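Local coordinates for protein N-alpha-acetyltransferase 30 (Saccharomyces cerevisiae, PDB 6YGA) that catalyses transfer of the acetyl group of acetyl-CoA to the N-terminal methionine of proteins, as the catalytic subunit of the heterotrimeric NatC complex, at residues A[6-11]-A[38-43]; A[13-18]-A[59-64]; A[82-87]-A[94-99]; A[117-120]-A[125-128]. All blocks are in the same frame, centred on the assembly; numbering follows the deposited sequence.

Interaction 1: residues A[6-11]-A[38-43]; sequences KPLDIR and YFLNQW
The backbones of I10 and N41 come nearest here, CA to CA 7.4 Å, where the chain leaving strand 3-7 passes residues 38-43, which begin within helix 33-40. Two aliphatic side chains bridge that gap from the 6-11 side. L8 has its CG anti to the backbone N (chi1 165°), and this throw sends the CD2 methyl against L40: CD2 lies 3.6 Å from L40 CG and 3.7 Å from L40 CD2, with the two leucines crossing at about a right angle. One methyl of L8 thus rests on the branch point of its partner. I10 works differently. Its CG1 is also anti to the backbone N, but the terminal CD1 runs out to the backbone of the helix, 3.7 Å from L40 O, with L40 CB at 4.2 Å. The same methyl also borders the amide of N41, 4.1 Å from OD1. L8 and L40 also face helix 13-26, the former touching I19 and the latter F16, so the pair belongs to the apolar layer between the two first helices and the sheet. N41 ND2 makes a weak hydrogen bond to E38 O of the N-alpha-acetyltransferase 35 chain. Across 6-11 and 38-43 the attraction is mainly dispersive: methyls set the spacing, while the amide of N41 adds a weak polar link to the N-alpha-acetyltransferase 35 chain.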
loop_
_atom_site.group_PDB
_atom_site.type_symbol
_atom_site.label_atom_id
_atom_site.label_comp_id
_atom_site.label_asym_id
_atom_site.label_seq_id
_atom_site.Cartn_x
_atom_site.Cartn_y
_atom_site.Cartn_z
ATOM N N LYS A 6 35.199 14.065 0.939
ATOM C CA LYS A 6 35.303 15.332 1.644
ATOM C C LYS A 6 33.914 15.888 1.905
ATOM O O LYS A 6 32.962 15.558 1.191
ATOM C CB LYS A 6 36.136 16.338 0.838
ATOM C CG LYS A 6 35.809 16.357 -0.644
ATOM C CD LYS A 6 37.032 16.701 -1.475
ATOM C CE LYS A 6 37.559 18.083 -1.140
ATOM N NZ LYS A 6 38.823 18.374 -1.868
ATOM N N PRO A 7 33.760 16.716 2.935
ATOM C CA PRO A 7 32.458 17.343 3.184
ATOM C C PRO A 7 32.156 18.418 2.151
ATOM O O PRO A 7 33.043 18.946 1.478
ATOM C CB PRO A 7 32.610 17.953 4.583
ATOM C CG PRO A 7 33.792 17.256 5.188
ATOM C CD PRO A 7 34.703 16.966 4.037
ATOM N N LEU A 8 30.873 18.745 2.041
ATOM C CA LEU A 8 30.439 19.765 1.095
ATOM C C LEU A 8 30.884 21.157 1.536
ATOM O O LEU A 8 30.793 21.514 2.714
ATOM C CB LEU A 8 28.920 19.735 0.948
ATOM C CG LEU A 8 28.303 20.969 0.285
ATOM C CD1 LEU A 8 28.445 20.915 -1.228
ATOM C CD2 LEU A 8 26.852 21.136 0.693
ATOM N N ASP A 9 31.367 21.945 0.573
ATOM C CA ASP A 9 31.634 23.368 0.766
ATOM C C ASP A 9 30.415 24.135 0.272
ATOM O O ASP A 9 30.195 24.244 -0.938
ATOM C CB ASP A 9 32.891 23.807 0.016
ATOM C CG ASP A 9 33.269 25.254 0.304
ATOM O OD1 ASP A 9 32.714 25.839 1.259
ATOM O OD2 ASP A 9 34.123 25.806 -0.424
ATOM N N ILE A 10 29.626 24.668 1.208
ATOM C CA ILE A 10 28.391 25.354 0.838
ATOM C C ILE A 10 28.688 26.639 0.073
ATOM O O ILE A 10 27.849 27.119 -0.701
ATOM C CB ILE A 10 27.540 25.626 2.093
ATOM C CG1 ILE A 10 26.111 26.008 1.704
ATOM C CG2 ILE A 10 28.176 26.718 2.951
ATOM C CD1 ILE A 10 25.370 24.919 0.953
ATOM N N ARG A 11 29.880 27.210 0.262
ATOM C CA ARG A 11 30.235 28.434 -0.448
ATOM C C ARG A 11 30.480 28.179 -1.932
ATOM O O ARG A 11 30.260 29.074 -2.754
ATOM C CB ARG A 11 31.467 29.072 0.197
ATOM C CG ARG A 11 31.281 29.430 1.665
ATOM C CD ARG A 11 30.326 30.601 1.833
ATOM N NE ARG A 11 30.995 31.887 1.652
ATOM C CZ ARG A 11 31.217 32.756 2.634
ATOM N NH1 ARG A 11 30.812 32.481 3.866
ATOM N NH2 ARG A 11 31.835 33.902 2.383
ATOM N N TYR A 38 16.782 22.547 0.556
ATOM C CA TYR A 38 16.256 22.097 1.841
ATOM C C TYR A 38 17.272 21.233 2.577
ATOM O O TYR A 38 17.420 21.339 3.800
ATOM C CB TYR A 38 14.950 21.332 1.624
ATOM C CG TYR A 38 14.568 20.392 2.748
ATOM C CD1 TYR A 38 14.010 20.874 3.924
ATOM C CD2 TYR A 38 14.750 19.020 2.623
ATOM C CE1 TYR A 38 13.654 20.018 4.949
ATOM C CE2 TYR A 38 14.398 18.156 3.641
ATOM C CZ TYR A 38 13.850 18.659 4.801
ATOM O OH TYR A 38 13.499 17.798 5.813
ATOM N N PHE A 39 17.987 20.376 1.847
ATOM C CA PHE A 39 19.002 19.528 2.460
ATOM C C PHE A 39 20.288 20.300 2.740
ATOM O O PHE A 39 20.768 20.330 3.878
ATOM C CB PHE A 39 19.300 18.327 1.559
ATOM C CG PHE A 39 18.343 17.177 1.724
ATOM C CD1 PHE A 39 18.513 16.261 2.750
ATOM C CD2 PHE A 39 17.290 16.993 0.838
ATOM C CE1 PHE A 39 17.645 15.197 2.903
ATOM C CE2 PHE A 39 16.416 15.928 0.986
ATOM C CZ PHE A 39 16.594 15.029 2.021
ATOM N N LEU A 40 20.857 20.936 1.714
ATOM C CA LEU A 40 22.239 21.398 1.798
ATOM C C LEU A 40 22.393 22.671 2.619
ATOM O O LEU A 40 23.428 22.862 3.265
ATOM C CB LEU A 40 22.806 21.607 0.392
ATOM C CG LEU A 40 23.445 20.396 -0.299
ATOM C CD1 LEU A 40 22.468 19.238 -0.482
ATOM C CD2 LEU A 40 24.043 20.812 -1.636
ATOM N N ASN A 41 21.396 23.553 2.605
ATOM C CA ASN A 41 21.505 24.781 3.381
ATOM C C ASN A 41 21.260 24.549 4.865
ATOM O O ASN A 41 21.888 25.206 5.704
ATOM C CB ASN A 41 20.539 25.831 2.833
ATOM C CG ASN A 41 21.057 26.484 1.570
ATOM O OD1 ASN A 41 21.338 25.807 0.578
ATOM N ND2 ASN A 41 21.191 27.803 1.598
ATOM N N GLN A 42 20.383 23.611 5.214
ATOM C CA GLN A 42 20.060 23.363 6.612
ATOM C C GLN A 42 20.938 22.291 7.247
ATOM O O GLN A 42 21.213 22.361 8.452
ATOM C CB GLN A 42 18.583 22.989 6.739
ATOM C CG GLN A 42 17.654 24.081 6.215
ATOM C CD GLN A 42 16.188 23.770 6.424
ATOM O OE1 GLN A 42 15.700 22.710 6.026
ATOM N NE2 GLN A 42 15.474 24.698 7.048
ATOM N N TRP A 43 21.398 21.307 6.474
ATOM C CA TRP A 43 22.356 20.305 6.943
ATOM C C TRP A 43 23.543 20.260 5.986
ATOM O O TRP A 43 23.758 19.253 5.297
ATOM C CB TRP A 43 21.715 18.924 7.055
ATOM C CG TRP A 43 20.568 18.855 8.009
ATOM C CD1 TRP A 43 20.627 18.598 9.349
ATOM C CD2 TRP A 43 19.184 19.032 7.694
ATOM N NE1 TRP A 43 19.364 18.613 9.888
ATOM C CE2 TRP A 43 18.460 18.876 8.892
ATOM C CE3 TRP A 43 18.486 19.312 6.515
ATOM C CZ2 TRP A 43 17.076 18.989 8.947
ATOM C CZ3 TRP A 43 17.111 19.424 6.571
ATOM C CH2 TRP A 43 16.420 19.263 7.779
#

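Interaction 2: residues A[13-18]-A[59-64]; sequences EEQFAS and NIPIGC
S18, on the first helix of the domain, rests on the ring of P61, and its side chain can be followed outward in two steps. CB makes the close approach, 3.5 Å from P61 CD and 3.8 Å from P61 CG, so it comes obliquely to the CG-CD edge of the pyrrolidine ring. OG comes next. It stands beside the backbone N and anti to the carbonyl carbon (chi1 -45°), which folds it back along its own helix, where it donates to E14 O at 2.6 Å. The same oxygen also takes S18 N, and the two donors reach it from opposite faces of the carbonyl plane; OG is tilted 32° out of that plane. The hydroxyl is therefore satisfied within the helix while its CB faces the proline, and OG itself passes 3.9 Å from P61 CD.

P61 lies just before a classic beta bulge in the mixed sheet of this GNAT fold, in which I62 and G63 both face A50. Helix 13-26 packs across this part of the sheet, and L22 of the same helix also touches P61.

Q15, one turn earlier, brings its aliphatic part to the same ring carbon, with Q15 CG 4.5 Å from P61 CG. Its chain runs on nearly fully extended past chi2 (179°), carrying the amide toward N59: Q15 NE2 is 4.3 Å from N59 OD1, which is an approach and not a bond. The amide's hydrogen-bond partner lies outside 13-18 and 59-64: OE1 accepts from D9 N.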
loop_
_atom_site.group_PDB
_atom_site.type_symbol
_atom_site.label_atom_id
_atom_site.label_comp_id
_atom_site.label_asym_id
_atom_site.label_seq_id
_atom_site.Cartn_x
_atom_site.Cartn_y
_atom_site.Cartn_z
ATOM N N GLU A 13 29.689 27.317 -5.467
ATOM C CA GLU A 13 28.468 27.208 -6.258
ATOM C C GLU A 13 28.590 26.122 -7.318
ATOM O O GLU A 13 27.605 25.442 -7.629
ATOM C CB GLU A 13 28.138 28.556 -6.902
ATOM C CG GLU A 13 26.657 28.915 -6.902
ATOM C CD GLU A 13 25.872 28.211 -7.995
ATOM O OE1 GLU A 13 26.473 27.861 -9.031
ATOM O OE2 GLU A 13 24.651 28.013 -7.815
ATOM N N GLU A 14 29.791 25.944 -7.876
ATOM C CA GLU A 14 30.005 24.905 -8.879
ATOM C C GLU A 14 29.913 23.513 -8.265
ATOM O O GLU A 14 29.420 22.577 -8.905
ATOM C CB GLU A 14 31.358 25.102 -9.560
ATOM C CG GLU A 14 31.373 26.208 -10.602
ATOM C CD GLU A 14 32.687 26.286 -11.348
ATOM O OE1 GLU A 14 33.622 25.542 -10.983
ATOM O OE2 GLU A 14 32.783 27.088 -12.300
ATOM N N GLN A 15 30.393 23.353 -7.030
ATOM C CA GLN A 15 30.244 22.078 -6.337
ATOM C C GLN A 15 28.771 21.738 -6.151
ATOM O O GLN A 15 28.353 20.592 -6.347
ATOM C CB GLN A 15 30.969 22.144 -4.994
ATOM C CG GLN A 15 31.491 20.821 -4.474
ATOM C CD GLN A 15 32.215 20.975 -3.152
ATOM O OE1 GLN A 15 31.594 21.193 -2.112
ATOM N NE2 GLN A 15 33.538 20.870 -3.187
ATOM N N PHE A 16 27.968 22.740 -5.780
ATOM C CA PHE A 16 26.526 22.562 -5.642
ATOM C C PHE A 16 25.907 22.033 -6.930
ATOM O O PHE A 16 25.169 21.041 -6.919
ATOM C CB PHE A 16 25.888 23.898 -5.248
ATOM C CG PHE A 16 24.471 23.788 -4.746
ATOM C CD1 PHE A 16 23.425 23.496 -5.609
ATOM C CD2 PHE A 16 24.182 24.014 -3.410
ATOM C CE1 PHE A 16 22.125 23.406 -5.144
ATOM C CE2 PHE A 16 22.883 23.929 -2.937
ATOM C CZ PHE A 16 21.853 23.624 -3.806
ATOM N N ALA A 17 26.188 22.697 -8.052
ATOM C CA ALA A 17 25.563 22.310 -9.313
ATOM C C ALA A 17 25.989 20.910 -9.737
ATOM O O ALA A 17 25.194 20.164 -10.319
ATOM C CB ALA A 17 25.903 23.327 -10.401
ATOM N N SER A 18 27.238 20.535 -9.455
ATOM C CA SER A 18 27.720 19.217 -9.858
ATOM C C SER A 18 26.978 18.110 -9.123
ATOM O O SER A 18 26.724 17.039 -9.690
ATOM C CB SER A 18 29.222 19.113 -9.608
ATOM O OG SER A 18 29.906 20.277 -10.043
ATOM N N ASN A 59 38.655 17.796 -9.040
ATOM C CA ASN A 59 37.714 18.222 -8.014
ATOM C C ASN A 59 36.251 18.085 -8.439
ATOM O O ASN A 59 35.363 18.519 -7.700
ATOM C CB ASN A 59 38.019 19.665 -7.596
ATOM C CG ASN A 59 37.351 20.052 -6.291
ATOM O OD1 ASN A 59 36.511 20.951 -6.255
ATOM N ND2 ASN A 59 37.709 19.364 -5.211
ATOM N N ILE A 60 35.972 17.509 -9.602
ATOM C CA ILE A 60 34.565 17.306 -9.964
ATOM C C ILE A 60 34.016 16.153 -9.133
ATOM O O ILE A 60 34.731 15.152 -8.915
ATOM C CB ILE A 60 34.423 17.040 -11.469
ATOM C CG1 ILE A 60 32.944 17.048 -11.876
ATOM C CG2 ILE A 60 35.074 15.718 -11.835
ATOM C CD1 ILE A 60 32.709 16.583 -13.280
ATOM N N PRO A 61 32.804 16.254 -8.593
ATOM C CA PRO A 61 32.248 15.125 -7.839
ATOM C C PRO A 61 31.827 13.994 -8.767
ATOM O O PRO A 61 31.084 14.204 -9.728
ATOM C CB PRO A 61 31.046 15.740 -7.113
ATOM C CG PRO A 61 31.300 17.212 -7.108
ATOM C CD PRO A 61 32.020 17.483 -8.393
ATOM N N ILE A 62 32.309 12.785 -8.465
ATOM C CA ILE A 62 31.872 11.573 -9.155
ATOM C C ILE A 62 30.908 10.750 -8.314
ATOM O O ILE A 62 30.360 9.752 -8.810
ATOM C CB ILE A 62 33.076 10.706 -9.589
ATOM C CG1 ILE A 62 34.068 10.515 -8.435
ATOM C CG2 ILE A 62 33.777 11.341 -10.772
ATOM C CD1 ILE A 62 33.817 9.290 -7.574
ATOM N N GLY A 63 30.692 11.130 -7.062
ATOM C CA GLY A 63 29.709 10.486 -6.216
ATOM C C GLY A 63 29.379 11.395 -5.057
ATOM O O GLY A 63 30.187 12.242 -4.661
ATOM N N CYS A 64 28.178 11.221 -4.514
ATOM C CA CYS A 64 27.761 12.065 -3.405
ATOM C C CYS A 64 26.665 11.374 -2.610
ATOM O O CYS A 64 25.977 10.476 -3.103
ATOM C CB CYS A 64 27.272 13.430 -3.894
ATOM S SG CYS A 64 25.729 13.357 -4.821
#

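Interaction 3: residues A[82-87]-A[94-99]; sequences GMLAVE and GIAKKL. With EDO (1,2-ethanediol), chain K.
Flat side chains play no part between L84 and V86 of the strand and I95, A96 and L99 of the helix; the planar group that V86 does meet is a peptide, its CG2 lying 3.9 Å from A96 N. That methyl is the hub of the contact. It stands beside the backbone N of V86 because CG1 takes the position anti to it (chi1 167°), and it reaches A96 CB at 3.8 Å and I95 CG2 at 4.4 Å. L84, two residues back on the same face of the strand, divides its branches: CD2 approaches A96 CB at 4.2 Å, and CD1 approaches L99 CB at 4.2 Å. The small methyl of A96 thus sits between V86 and L84. Strand 82-86 and helix 95-99 run roughly antiparallel, at 147° with axes 8.8 Å apart, as the first half of a beta-alpha-beta crossover completed by strand 114-120.

G94, with positive phi, takes the N-cap position, and with R91 and A96 it fits the R-x-x-G-x-G/A signature of GNAT enzymes, whose helix start typically receives the acetyl-CoA pyrophosphate; no cofactor is bound here. An ethanediol, probably from the crystallisation liquor, makes a weak hydrogen bond to G82 O. Since the contact between strand and helix is made by aliphatic carbons, with no polar bond between them, the fit rests on shape.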
loop_
_atom_site.group_PDB
_atom_site.type_symbol
_atom_site.label_atom_id
_atom_site.label_comp_id
_atom_site.label_asym_id
_atom_site.label_seq_id
_atom_site.Cartn_x
_atom_site.Cartn_y
_atom_site.Cartn_z
ATOM N N GLY A 82 18.911 10.831 2.183
ATOM C CA GLY A 82 17.996 11.266 1.146
ATOM C C GLY A 82 18.399 10.832 -0.248
ATOM O O GLY A 82 17.579 10.291 -0.998
HETATM N N MSE A 83 19.658 11.065 -0.609
HETATM C CA MSE A 83 20.146 10.721 -1.941
HETATM C C MSE A 83 21.537 10.087 -1.936
HETATM O O MSE A 83 22.395 10.430 -1.122
HETATM C CB MSE A 83 20.163 11.960 -2.839
HETATM C CG MSE A 83 18.789 12.517 -3.159
HETATM SE SE MSE A 83 18.228 13.953 -1.962
HETATM C CE MSE A 83 19.271 15.412 -2.738
ATOM N N LEU A 84 21.745 9.158 -2.866
ATOM C CA LEU A 84 23.032 8.499 -3.055
ATOM C C LEU A 84 23.218 8.253 -4.543
ATOM O O LEU A 84 22.439 7.515 -5.152
ATOM C CB LEU A 84 23.108 7.180 -2.280
ATOM C CG LEU A 84 24.441 6.430 -2.358
ATOM C CD1 LEU A 84 25.567 7.265 -1.756
ATOM C CD2 LEU A 84 24.335 5.082 -1.664
ATOM N N ALA A 85 24.241 8.871 -5.124
ATOM C CA ALA A 85 24.516 8.740 -6.547
ATOM C C ALA A 85 26.009 8.536 -6.755
ATOM O O ALA A 85 26.830 9.150 -6.069
ATOM C CB ALA A 85 24.034 9.972 -7.326
ATOM N N VAL A 86 26.349 7.653 -7.691
ATOM C CA VAL A 86 27.727 7.401 -8.097
ATOM C C VAL A 86 27.762 7.393 -9.617
ATOM O O VAL A 86 26.905 6.772 -10.256
ATOM C CB VAL A 86 28.266 6.071 -7.531
ATOM C CG1 VAL A 86 29.570 5.682 -8.218
ATOM C CG2 VAL A 86 28.468 6.175 -6.025
ATOM N N GLU A 87 28.739 8.090 -10.194
ATOM C CA GLU A 87 28.830 8.206 -11.643
ATOM C C GLU A 87 29.002 6.833 -12.285
ATOM O O GLU A 87 29.638 5.935 -11.727
ATOM C CB GLU A 87 29.989 9.124 -12.023
ATOM C CG GLU A 87 29.907 9.677 -13.431
ATOM C CD GLU A 87 30.728 10.937 -13.603
ATOM O OE1 GLU A 87 31.008 11.603 -12.585
ATOM O OE2 GLU A 87 31.096 11.261 -14.752
ATOM N N GLY A 94 33.322 0.200 -4.798
ATOM C CA GLY A 94 33.003 0.441 -3.404
ATOM C C GLY A 94 32.884 1.896 -3.021
ATOM O O GLY A 94 32.990 2.225 -1.838
ATOM N N ILE A 95 32.660 2.783 -3.993
ATOM C CA ILE A 95 32.588 4.209 -3.692
ATOM C C ILE A 95 31.310 4.536 -2.931
ATOM O O ILE A 95 31.331 5.300 -1.958
ATOM C CB ILE A 95 32.703 5.033 -4.985
ATOM C CG1 ILE A 95 33.992 4.681 -5.724
ATOM C CG2 ILE A 95 32.664 6.520 -4.675
ATOM C CD1 ILE A 95 34.143 5.402 -7.037
ATOM N N ALA A 96 30.179 3.970 -3.360
ATOM C CA ALA A 96 28.920 4.207 -2.662
ATOM C C ALA A 96 28.992 3.730 -1.217
ATOM O O ALA A 96 28.498 4.406 -0.307
ATOM C CB ALA A 96 27.773 3.518 -3.400
ATOM N N LYS A 97 29.616 2.575 -0.984
ATOM C CA LYS A 97 29.709 2.055 0.374
ATOM C C LYS A 97 30.528 2.981 1.264
ATOM O O LYS A 97 30.199 3.173 2.440
ATOM C CB LYS A 97 30.311 0.651 0.359
ATOM C CG LYS A 97 30.562 0.065 1.739
ATOM C CD LYS A 97 30.981 -1.393 1.647
ATOM C CE LYS A 97 31.254 -1.974 3.022
ATOM N NZ LYS A 97 31.540 -3.433 2.953
ATOM N N LYS A 98 31.591 3.576 0.719
ATOM C CA LYS A 98 32.417 4.473 1.519
ATOM C C LYS A 98 31.681 5.771 1.831
ATOM O O LYS A 98 31.844 6.338 2.916
ATOM C CB LYS A 98 33.734 4.755 0.799
ATOM C CG LYS A 98 34.837 5.227 1.725
ATOM C CD LYS A 98 35.119 4.185 2.795
ATOM C CE LYS A 98 36.156 4.676 3.788
ATOM N NZ LYS A 98 36.563 3.595 4.726
ATOM N N LEU A 99 30.864 6.256 0.892
ATOM C CA LEU A 99 30.083 7.462 1.144
ATOM C C LEU A 99 29.039 7.226 2.228
ATOM O O LEU A 99 28.803 8.097 3.072
ATOM C CB LEU A 99 29.422 7.941 -0.148
ATOM C CG LEU A 99 30.304 8.709 -1.135
ATOM C CD1 LEU A 99 29.639 8.789 -2.498
ATOM C CD2 LEU A 99 30.593 10.102 -0.605
HETATM C C1 EDO K . 18.652 5.180 -0.357
HETATM O O1 EDO K . 19.384 4.538 -1.409
HETATM C C2 EDO K . 18.876 6.684 -0.439
HETATM O O2 EDO K . 18.387 7.154 -1.698
#

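Interaction 4: residues A[117-120]-A[125-128]; sequences LETE and AALN
OE1 of E120 accepts from two directions: a hydrogen bond from N123 ND2, in the turn ahead of helix 124-131, and a weak one from T119 OG1 at 3.3 Å. The side chain of E120 is bent back toward its neighbour (chi2 88°), and its carboxylate links the end of strand 114-120 to the turn that follows. N123 serves the helix as well, since its OD1 accepts from A126 N.

T119 meets the helix with both of its branches. OG1 is anti to the backbone N (chi1 -168°) and passes 3.5 Å from A126 CB, a methyl that points toward the strand. The CG2 methyl, placed between the backbone N and the carbonyl carbon, packs 3.6 Å from L127 CD2. The two side chains, T119 and L127, meet at a slant. L127 then leans over the strand backbone, its CG and CD1 each 4.1 Å from E120 O. Around it, F152 and L154 of strand 151-157 continue the apolar patch, and T119 too touches L154.

This is the beta-to-alpha turn that leaves the strand lying parallel to 76-86 in the sheet, a connection found throughout the GNAT fold. The bound ethanediol lies about 5 Å from the T119 side chain. The contact has a divided chemistry: apolar packing around T119, A126 and L127 holds helix to strand, while the carboxylate of E120 and the amide of N123 fix the turn, and the hydroxyl of T119 faces both.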
loop_
_atom_site.group_PDB
_atom_site.type_symbol
_atom_site.label_atom_id
_atom_site.label_comp_id
_atom_site.label_asym_id
_atom_site.label_seq_id
_atom_site.Cartn_x
_atom_site.Cartn_y
_atom_site.Cartn_z
ATOM N N LEU A 117 16.289 5.046 5.810
ATOM C CA LEU A 117 16.252 5.282 4.376
ATOM C C LEU A 117 15.144 4.436 3.771
ATOM O O LEU A 117 14.665 3.473 4.378
ATOM C CB LEU A 117 17.601 4.966 3.710
ATOM C CG LEU A 117 18.033 3.495 3.672
ATOM C CD1 LEU A 117 17.714 2.856 2.326
ATOM C CD2 LEU A 117 19.512 3.343 4.002
ATOM N N GLU A 118 14.734 4.812 2.565
ATOM C CA GLU A 118 13.808 4.029 1.765
ATOM C C GLU A 118 14.518 3.577 0.500
ATOM O O GLU A 118 15.356 4.304 -0.044
ATOM C CB GLU A 118 12.552 4.830 1.402
ATOM C CG GLU A 118 11.789 5.371 2.598
ATOM C CD GLU A 118 11.993 6.857 2.801
ATOM O OE1 GLU A 118 12.757 7.468 2.023
ATOM O OE2 GLU A 118 11.382 7.416 3.736
ATOM N N THR A 119 14.185 2.375 0.040
ATOM C CA THR A 119 14.786 1.835 -1.167
ATOM C C THR A 119 13.791 0.893 -1.829
ATOM O O THR A 119 12.823 0.443 -1.210
ATOM C CB THR A 119 16.110 1.117 -0.863
ATOM O OG1 THR A 119 16.805 0.845 -2.085
ATOM C CG2 THR A 119 15.857 -0.189 -0.142
ATOM N N GLU A 120 14.033 0.619 -3.107
ATOM C CA GLU A 120 13.175 -0.287 -3.854
ATOM C C GLU A 120 13.391 -1.720 -3.388
ATOM O O GLU A 120 14.517 -2.130 -3.095
ATOM C CB GLU A 120 13.466 -0.180 -5.352
ATOM C CG GLU A 120 13.352 1.227 -5.929
ATOM C CD GLU A 120 14.648 2.022 -5.842
ATOM O OE1 GLU A 120 15.534 1.655 -5.041
ATOM O OE2 GLU A 120 14.783 3.020 -6.584
ATOM N N ALA A 125 21.160 -4.397 -5.272
ATOM C CA ALA A 125 22.464 -3.835 -4.939
ATOM C C ALA A 125 22.376 -2.893 -3.744
ATOM O O ALA A 125 23.274 -2.874 -2.894
ATOM C CB ALA A 125 23.051 -3.117 -6.155
ATOM N N ALA A 126 21.300 -2.106 -3.656
ATOM C CA ALA A 126 21.130 -1.213 -2.514
ATOM C C ALA A 126 20.817 -1.995 -1.244
ATOM O O ALA A 126 21.355 -1.689 -0.172
ATOM C CB ALA A 126 20.029 -0.194 -2.799
ATOM N N LEU A 127 19.951 -3.007 -1.345
ATOM C CA LEU A 127 19.629 -3.830 -0.182
ATOM C C LEU A 127 20.863 -4.547 0.342
ATOM O O LEU A 127 21.076 -4.623 1.558
ATOM C CB LEU A 127 18.537 -4.844 -0.534
ATOM C CG LEU A 127 17.123 -4.303 -0.760
ATOM C CD1 LEU A 127 16.170 -5.414 -1.186
ATOM C CD2 LEU A 127 16.623 -3.623 0.500
ATOM N N ASN A 128 21.689 -5.081 -0.560
ATOM C CA ASN A 128 22.892 -5.785 -0.130
ATOM C C ASN A 128 23.870 -4.835 0.554
ATOM O O ASN A 128 24.517 -5.202 1.541
ATOM C CB ASN A 128 23.544 -6.474 -1.328
ATOM C CG ASN A 128 24.709 -7.358 -0.932
ATOM O OD1 ASN A 128 24.537 -8.547 -0.656
ATOM N ND2 ASN A 128 25.906 -6.785 -0.914
#

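How the interactions relate
Interaction 3 is the buried one, its centre about 6 Å from the centre of the chain, and wholly aliphatic; the other three are partly buried and mix methyls with polar groups. Interactions 1 and 2 share one region, where helices 13-26 and 33-40 cover the sheet: L40 CD2 packs 3.6 Å from F16 CE2, and the two interactions' segments alternate along the chain. Interaction 2 passes into interaction 3 through neighbouring strands, by the probable hydrogen bonds I62 O to E87 N and C64 N to A85 O. Interactions 3 and 4 do not touch, yet use adjacent parallel strands. Interaction 4 lies across the chain's centre from interactions 1 and 2, and its segments touch no partner subunit.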